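Local coordinates for kelch domain-containing protein (Colletotrichum graminicola M1.001, PDB 5C86) that probably oxidises alcohols at a copper centre, as a fungal alcohol oxidase of the galactose oxidase and glyoxal oxidase (AA5) family, at residues 285-297 with 307-319. Sequence-based numbering, arbitrary orientation.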
ATOM      1  N   VAL A 285      -4.053   0.102  -6.690  1.00  9.59           N
ATOM      2  CA  VAL A 285      -5.471   0.072  -7.066  1.00  9.45           C
ATOM      3  C   VAL A 285      -6.022   1.488  -7.245  1.00 10.22           C
ATOM      4  O   VAL A 285      -5.745   2.354  -6.447  1.00 11.61           O
ATOM      5  CB  VAL A 285      -6.371  -0.791  -6.151  1.00 10.83           C
ATOM      6  CG1 VAL A 285      -6.513  -0.259  -4.775  1.00 12.21           C
ATOM      7  CG2 VAL A 285      -7.790  -0.988  -6.743  1.00 12.23           C
ATOM      8  N   MET A 286      -6.759   1.679  -8.318  1.00 10.25           N
ATOM      9  CA  MET A 286      -7.391   2.922  -8.711  1.00 10.44           C
ATOM     10  C   MET A 286      -8.897   2.942  -8.432  1.00 10.95           C
ATOM     11  O   MET A 286      -9.510   1.885  -8.222  1.00 11.76           O
ATOM     12  CB  MET A 286      -7.097   3.108 -10.176  1.00 12.98           C
ATOM     13  CG  MET A 286      -5.660   3.575 -10.423  1.00 14.24           C
ATOM     14  SD  MET A 286      -5.262   3.393 -12.185  1.00 16.66           S
ATOM     15  CE  MET A 286      -5.102   1.815 -12.181  1.00 11.52           C
ATOM     16  N   PRO A 287      -9.506   4.134  -8.454  1.00 11.62           N
ATOM     17  CA  PRO A 287     -10.920   4.185  -8.060  1.00 13.97           C
ATOM     18  C   PRO A 287     -11.855   3.358  -8.890  1.00 14.59           C
ATOM     19  O   PRO A 287     -12.906   2.960  -8.322  1.00 14.53           O
ATOM     20  CB  PRO A 287     -11.296   5.670  -8.200  1.00 16.09           C
ATOM     21  CG  PRO A 287     -10.104   6.335  -8.689  1.00 14.40           C
ATOM     22  CD  PRO A 287      -8.905   5.478  -8.443  1.00 12.82           C
ATOM     23  N   ASP A 288     -11.583   3.113 -10.149  1.00 13.29           N
ATOM     24  CA  ASP A 288     -12.417   2.268 -10.966  1.00 14.22           C
ATOM     25  C   ASP A 288     -12.183   0.821 -10.831  1.00 13.28           C
ATOM     26  O   ASP A 288     -12.830   0.028 -11.524  1.00 16.16           O
ATOM     27  CB  ASP A 288     -12.200   2.599 -12.446  1.00 17.47           C
ATOM     28  CG  ASP A 288     -10.773   2.507 -12.926  1.00 19.32           C
ATOM     29  OD1 ASP A 288      -9.882   2.145 -12.156  1.00 17.62           O
ATOM     30  OD2 ASP A 288     -10.550   2.801 -14.150  1.00 24.42           O
ATOM     31  N   GLY A 289     -11.270   0.403  -9.959  1.00 13.82           N
ATOM     32  CA  GLY A 289     -11.016  -1.025  -9.729  1.00 12.07           C
ATOM     33  C   GLY A 289      -9.939  -1.625 -10.552  1.00 13.21           C
ATOM     34  O   GLY A 289      -9.534  -2.734 -10.299  1.00 15.08           O
ATOM     35  N   LYS A 290      -9.353  -0.808 -11.425  1.00 11.33           N
ATOM     36  CA  LYS A 290      -8.197  -1.296 -12.147  1.00 12.79           C
ATOM     37  C   LYS A 290      -6.947  -1.197 -11.293  1.00 11.51           C
ATOM     38  O   LYS A 290      -6.937  -0.528 -10.235  1.00 11.69           O
ATOM     39  CB  LYS A 290      -8.000  -0.594 -13.512  1.00 13.37           C
ATOM     40  CG  LYS A 290      -9.168  -0.857 -14.476  1.00 15.41           C
ATOM     41  CD  LYS A 290      -8.798  -0.253 -15.902  1.00 20.40           C
ATOM     42  CE  LYS A 290      -9.979  -0.092 -16.855  1.00 26.94           C
ATOM     43  NZ  LYS A 290     -10.634   1.223 -16.543  1.00 31.99           N
ATOM     44  N   ILE A 291      -5.908  -1.892 -11.736  1.00 10.24           N
ATOM     45  CA  ILE A 291      -4.651  -1.967 -10.977  1.00 10.27           C
ATOM     46  C   ILE A 291      -3.462  -1.629 -11.870  1.00 10.70           C
ATOM     47  O   ILE A 291      -3.354  -2.126 -12.971  1.00 12.77           O
ATOM     48  CB  ILE A 291      -4.436  -3.325 -10.368  1.00 10.38           C
ATOM     49  CG1 ILE A 291      -5.626  -3.673  -9.445  1.00 12.25           C
ATOM     50  CG2 ILE A 291      -3.135  -3.419  -9.597  1.00 10.50           C
ATOM     51  CD1 ILE A 291      -5.717  -5.129  -9.041  1.00 12.75           C
ATOM     52  N   TRP A 292      -2.614  -0.730 -11.435  1.00 10.92           N
ATOM     53  CA  TRP A 292      -1.400  -0.383 -12.246  1.00 10.59           C
ATOM     54  C   TRP A 292      -0.197  -1.043 -11.608  1.00 11.28           C
ATOM     55  O   TRP A 292      -0.038  -0.931 -10.372  1.00 11.18           O
ATOM     56  CB  TRP A 292      -1.256   1.064 -12.208  1.00 11.61           C
ATOM     57  CG  TRP A 292      -0.236   1.660 -13.158  1.00 11.13           C
ATOM     58  CD1 TRP A 292      -0.240   1.542 -14.481  1.00 12.69           C
ATOM     59  CD2 TRP A 292       0.814   2.554 -12.798  1.00 10.82           C
ATOM     60  NE1 TRP A 292       0.755   2.349 -15.025  1.00 11.46           N
ATOM     61  CE2 TRP A 292       1.412   2.959 -14.013  1.00 11.68           C
ATOM     62  CE3 TRP A 292       1.286   3.076 -11.607  1.00 11.77           C
ATOM     63  CZ2 TRP A 292       2.428   3.903 -14.031  1.00 12.63           C
ATOM     64  CZ3 TRP A 292       2.295   4.054 -11.656  1.00 11.79           C
ATOM     65  CH2 TRP A 292       2.817   4.431 -12.873  1.00 12.71           C
ATOM     66  N   VAL A 293       0.590  -1.715 -12.423  1.00 11.02           N
ATOM     67  CA  VAL A 293       1.779  -2.451 -12.000  1.00 10.74           C
ATOM     68  C   VAL A 293       2.953  -1.762 -12.629  1.00 11.25           C
ATOM     69  O   VAL A 293       3.055  -1.786 -13.865  1.00 11.23           O
ATOM     70  CB  VAL A 293       1.734  -3.934 -12.347  1.00 11.81           C
ATOM     71  CG1 VAL A 293       2.895  -4.615 -11.721  1.00 13.10           C
ATOM     72  CG2 VAL A 293       0.416  -4.557 -11.804  1.00 13.35           C
ATOM     73  N   VAL A 294       3.822  -1.188 -11.806  1.00 10.64           N
ATOM     74  CA  VAL A 294       4.898  -0.345 -12.334  1.00 11.12           C
ATOM     75  C   VAL A 294       6.275  -0.795 -11.805  1.00 11.06           C
ATOM     76  O   VAL A 294       6.446  -1.158 -10.624  1.00 11.16           O
ATOM     77  CB  VAL A 294       4.692   1.128 -11.946  1.00 11.07           C
ATOM     78  CG1 VAL A 294       4.415   1.367 -10.484  1.00 11.12           C
ATOM     79  CG2 VAL A 294       5.816   2.050 -12.470  1.00 12.96           C
ATOM     80  N   GLY A 295       7.243  -0.791 -12.732  1.00 10.89           N
ATOM     81  CA  GLY A 295       8.637  -1.043 -12.358  1.00 11.73           C
ATOM     82  C   GLY A 295       8.946  -2.502 -12.199  1.00 10.92           C
ATOM     83  O   GLY A 295       8.306  -3.394 -12.768  1.00 11.96           O
ATOM     84  N   GLY A 296       9.948  -2.758 -11.341  1.00 11.26           N
ATOM     85  CA  GLY A 296      10.468  -4.109 -11.167  1.00 12.26           C
ATOM     86  C   GLY A 296      11.517  -4.483 -12.208  1.00 12.31           C
ATOM     87  O   GLY A 296      11.679  -3.817 -13.225  1.00 11.79           O
ATOM     88  N   MET A 297      12.190  -5.573 -11.928  1.00 11.89           N
ATOM     89  CA  MET A 297      13.234  -6.125 -12.828  1.00 12.13           C
ATOM     90  C   MET A 297      13.042  -7.574 -13.070  1.00 13.12           C
ATOM     91  O   MET A 297      12.262  -8.249 -12.373  1.00 12.26           O
ATOM     92  CB  MET A 297      14.606  -5.846 -12.185  1.00 13.41           C
ATOM     93  CG  MET A 297      14.887  -6.638 -10.924  1.00 14.22           C
ATOM     94  SD  MET A 297      16.152  -5.982  -9.809  1.00 13.97           S
ATOM     95  CE  MET A 297      17.637  -6.014 -10.847  1.00 14.61           C
ATOM     96  N   THR A 307      18.338  -5.269 -15.870  1.00 16.31           N
ATOM     97  CA  THR A 307      17.086  -5.887 -16.443  1.00 16.68           C
ATOM     98  C   THR A 307      15.777  -5.179 -15.998  1.00 15.75           C
ATOM     99  O   THR A 307      14.838  -5.840 -15.520  1.00 15.78           O
ATOM    100  CB  THR A 307      17.019  -7.383 -16.210  1.00 18.79           C
ATOM    101  OG1 THR A 307      16.958  -7.738 -14.819  1.00 18.02           O
ATOM    102  CG2 THR A 307      18.257  -8.057 -16.884  1.00 18.40           C
ATOM    103  N   PRO A 308      15.760  -3.857 -16.165  1.00 16.33           N
ATOM    104  CA  PRO A 308      14.606  -3.133 -15.716  1.00 16.06           C
ATOM    105  C   PRO A 308      13.418  -3.373 -16.598  1.00 15.53           C
ATOM    106  O   PRO A 308      13.518  -3.520 -17.823  1.00 17.87           O
ATOM    107  CB  PRO A 308      15.076  -1.682 -15.749  1.00 16.29           C
ATOM    108  CG  PRO A 308      15.942  -1.661 -17.004  1.00 17.11           C
ATOM    109  CD  PRO A 308      16.712  -2.962 -16.872  1.00 16.79           C
ATOM    110  N   GLN A 309      12.244  -3.342 -15.984  1.00 13.22           N
ATOM    111  CA  GLN A 309      10.986  -3.329 -16.734  1.00 13.47           C
ATOM    112  C   GLN A 309      10.528  -1.855 -16.714  1.00 13.48           C
ATOM    113  O   GLN A 309      10.068  -1.347 -15.687  1.00 14.42           O
ATOM    114  CB  GLN A 309       9.974  -4.311 -16.112  1.00 13.49           C
ATOM    115  CG  GLN A 309      10.427  -5.760 -16.144  1.00 13.52           C
ATOM    116  CD  GLN A 309      10.339  -6.380 -17.525  1.00 13.62           C
ATOM    117  OE1 GLN A 309      10.290  -5.634 -18.543  1.00 17.34           O
ATOM    118  NE2 GLN A 309      10.180  -7.646 -17.610  1.00 12.79           N
ATOM    119  N   LEU A 310      10.649  -1.180 -17.868  1.00 14.71           N
ATOM    120  CA  LEU A 310      10.370   0.236 -17.999  1.00 13.35           C
ATOM    121  C   LEU A 310       8.965   0.559 -18.535  1.00 12.82           C
ATOM    122  O   LEU A 310       8.587   1.700 -18.590  1.00 15.14           O
ATOM    123  CB  LEU A 310      11.400   0.880 -18.957  1.00 16.25           C
ATOM    124  CG  LEU A 310      12.804   0.785 -18.390  1.00 16.00           C
ATOM    125  CD1 LEU A 310      13.774   1.501 -19.434  1.00 18.98           C
ATOM    126  CD2 LEU A 310      12.940   1.464 -17.050  1.00 16.78           C
ATOM    127  N   THR A 311       8.215  -0.460 -18.928  1.00 12.34           N
ATOM    128  CA  THR A 311       6.853  -0.321 -19.395  1.00 14.35           C
ATOM    129  C   THR A 311       5.876  -0.906 -18.309  1.00 13.99           C
ATOM    130  O   THR A 311       5.837  -2.146 -18.142  1.00 13.69           O
ATOM    131  CB  THR A 311       6.628  -1.057 -20.692  1.00 15.20           C
ATOM    132  OG1 THR A 311       7.504  -0.458 -21.683  1.00 17.17           O
ATOM    133  CG2 THR A 311       5.262  -0.849 -21.165  1.00 15.25           C
ATOM    134  N   PRO A 312       5.092  -0.013 -17.680  1.00 13.23           N
ATOM    135  CA  PRO A 312       4.099  -0.486 -16.666  1.00 13.38           C
ATOM    136  C   PRO A 312       2.984  -1.149 -17.395  1.00 13.15           C
ATOM    137  O   PRO A 312       2.827  -1.000 -18.626  1.00 13.21           O
ATOM    138  CB  PRO A 312       3.639   0.775 -16.007  1.00 12.72           C
ATOM    139  CG  PRO A 312       4.705   1.874 -16.277  1.00 12.70           C
ATOM    140  CD  PRO A 312       5.208   1.444 -17.643  1.00 12.84           C
ATOM    141  N   GLU A 313       2.119  -1.855 -16.645  1.00 12.78           N
ATOM    142  CA  GLU A 313       0.910  -2.461 -17.148  1.00 12.08           C
ATOM    143  C   GLU A 313      -0.277  -2.069 -16.342  1.00 11.22           C
ATOM    144  O   GLU A 313      -0.213  -1.941 -15.152  1.00 12.21           O
ATOM    145  CB  GLU A 313       1.067  -3.977 -17.238  1.00 13.57           C
ATOM    146  CG  GLU A 313       1.994  -4.402 -18.412  1.00 15.15           C
ATOM    147  CD  GLU A 313       2.294  -5.904 -18.366  1.00 18.33           C
ATOM    148  OE1 GLU A 313       3.170  -6.357 -17.527  1.00 18.10           O
ATOM    149  OE2 GLU A 313       1.578  -6.695 -19.098  1.00 18.58           O
ATOM    150  N   LEU A 314      -1.378  -1.853 -17.043  1.00 12.46           N
ATOM    151  CA  LEU A 314      -2.698  -1.571 -16.480  1.00 12.22           C
ATOM    152  C   LEU A 314      -3.488  -2.861 -16.502  1.00 12.72           C
ATOM    153  O   LEU A 314      -3.673  -3.462 -17.552  1.00 13.44           O
ATOM    154  CB  LEU A 314      -3.383  -0.477 -17.294  1.00 14.80           C
ATOM    155  CG  LEU A 314      -4.716  -0.038 -16.770  1.00 16.36           C
ATOM    156  CD1 LEU A 314      -4.707   0.472 -15.355  1.00 17.40           C
ATOM    157  CD2 LEU A 314      -5.209   1.064 -17.737  1.00 18.57           C
ATOM    158  N   PHE A 315      -3.900  -3.353 -15.325  1.00 11.35           N
ATOM    159  CA  PHE A 315      -4.628  -4.618 -15.248  1.00 11.99           C
ATOM    160  C   PHE A 315      -6.100  -4.335 -14.928  1.00 13.41           C
ATOM    161  O   PHE A 315      -6.413  -3.550 -14.062  1.00 12.37           O
ATOM    162  CB  PHE A 315      -4.060  -5.482 -14.137  1.00 11.40           C
ATOM    163  CG  PHE A 315      -4.810  -6.767 -13.887  1.00 11.83           C
ATOM    164  CD1 PHE A 315      -4.737  -7.810 -14.781  1.00 13.01           C
ATOM    165  CD2 PHE A 315      -5.623  -6.908 -12.775  1.00 12.29           C
ATOM    166  CE1 PHE A 315      -5.391  -8.983 -14.504  1.00 13.36           C
ATOM    167  CE2 PHE A 315      -6.306  -8.070 -12.508  1.00 13.61           C
ATOM    168  CZ  PHE A 315      -6.197  -9.110 -13.410  1.00 12.92           C
ATOM    169  N   ASP A 316      -7.026  -5.022 -15.637  1.00 12.28           N
ATOM    170  CA  ASP A 316      -8.457  -4.873 -15.435  1.00 13.16           C
ATOM    171  C   ASP A 316      -8.962  -6.156 -14.816  1.00 13.93           C
ATOM    172  O   ASP A 316      -9.040  -7.153 -15.493  1.00 13.21           O
ATOM    173  CB  ASP A 316      -9.172  -4.560 -16.758  1.00 15.39           C
ATOM    174  CG  ASP A 316     -10.671  -4.408 -16.591  1.00 17.45           C
ATOM    175  OD1 ASP A 316     -11.215  -4.742 -15.484  1.00 19.69           O
ATOM    176  OD2 ASP A 316     -11.210  -3.865 -17.612  1.00 22.06           O
ATOM    177  N   PRO A 317      -9.274  -6.193 -13.554  1.00 13.28           N
ATOM    178  CA  PRO A 317      -9.692  -7.463 -12.928  1.00 13.40           C
ATOM    179  C   PRO A 317     -11.016  -7.972 -13.454  1.00 14.62           C
ATOM    180  O   PRO A 317     -11.217  -9.150 -13.313  1.00 17.40           O
ATOM    181  CB  PRO A 317      -9.820  -7.106 -11.439  1.00 14.55           C
ATOM    182  CG  PRO A 317      -8.978  -5.897 -11.289  1.00 14.80           C
ATOM    183  CD  PRO A 317      -9.153  -5.106 -12.548  1.00 14.18           C
ATOM    184  N   ALA A 318     -11.862  -7.155 -14.047  1.00 13.47           N
ATOM    185  CA  ALA A 318     -13.142  -7.664 -14.581  1.00 15.70           C
ATOM    186  C   ALA A 318     -12.901  -8.563 -15.739  1.00 17.56           C
ATOM    187  O   ALA A 318     -13.578  -9.643 -15.851  1.00 16.27           O
ATOM    188  CB  ALA A 318     -14.050  -6.567 -14.988  1.00 16.93           C
ATOM    189  N   THR A 319     -11.946  -8.178 -16.576  1.00 15.04           N
ATOM    190  CA  THR A 319     -11.600  -8.980 -17.777  1.00 16.20           C
ATOM    191  C   THR A 319     -10.368  -9.828 -17.666  1.00 15.91           C
ATOM    192  O   THR A 319     -10.117 -10.669 -18.533  1.00 16.75           O
ATOM    193  CB  THR A 319     -11.404  -8.103 -18.944  1.00 16.88           C
ATOM    194  OG1 THR A 319     -10.319  -7.195 -18.689  1.00 17.33           O
ATOM    195  CG2 THR A 319     -12.668  -7.246 -19.257  1.00 18.98           C
TER
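Ile291 and Phe315 and, two residues along, Val293 and Glu313 are antiparallel hydrogen-bonded pairs joining the two middle strands, 291-294 and 313-316, of a four-stranded blade in the kelch beta-propeller; Trp292 and Leu314 form the non-hydrogen-bonded pair between. Each hydrogen-bonded pair exchanges two backbone bonds; Phe315 N to Ile291 O, at 2.7 Å, is nearly straight (174°). Past the Val294-Pro312 contact this ladder ends; another, shifted by one residue, begins where Gln309 N donates to Gly296 O (2.9 Å). Gly295 and Gly296 adopt positive phi, which glycine tolerates best.

The apolar contacts lie on both faces. With Ile291 and Phe315 side by side, Ile291 CD1 reaches the edge of the phenyl ring, 4.1 Å from CD2, and also meets Pro317 CG. On the face bearing Trp292 and Leu314, Pro312 CB lies 3.7 Å from Trp292 CE2, while NE1 is satisfied by Thr325 OG1. Unbranched Met286, bent at chi3, brings CE tightly against Leu314 CD1 (3.5 Å).

Buried Glu313 makes a salt bridge from OE1 to Arg278 and accepts a hydrogen bond at OE2 from Lys275 N. Just after the type I turn Met286-Gly289, partly exposed Lys290 lays its aliphatic part against the other strand, CB 3.9 Å from Leu314 CD1; a bend at chi4 (85°) then turns NZ into a 2.9 Å salt bridge with Asp288 OD2, approached from above the carboxylate plane.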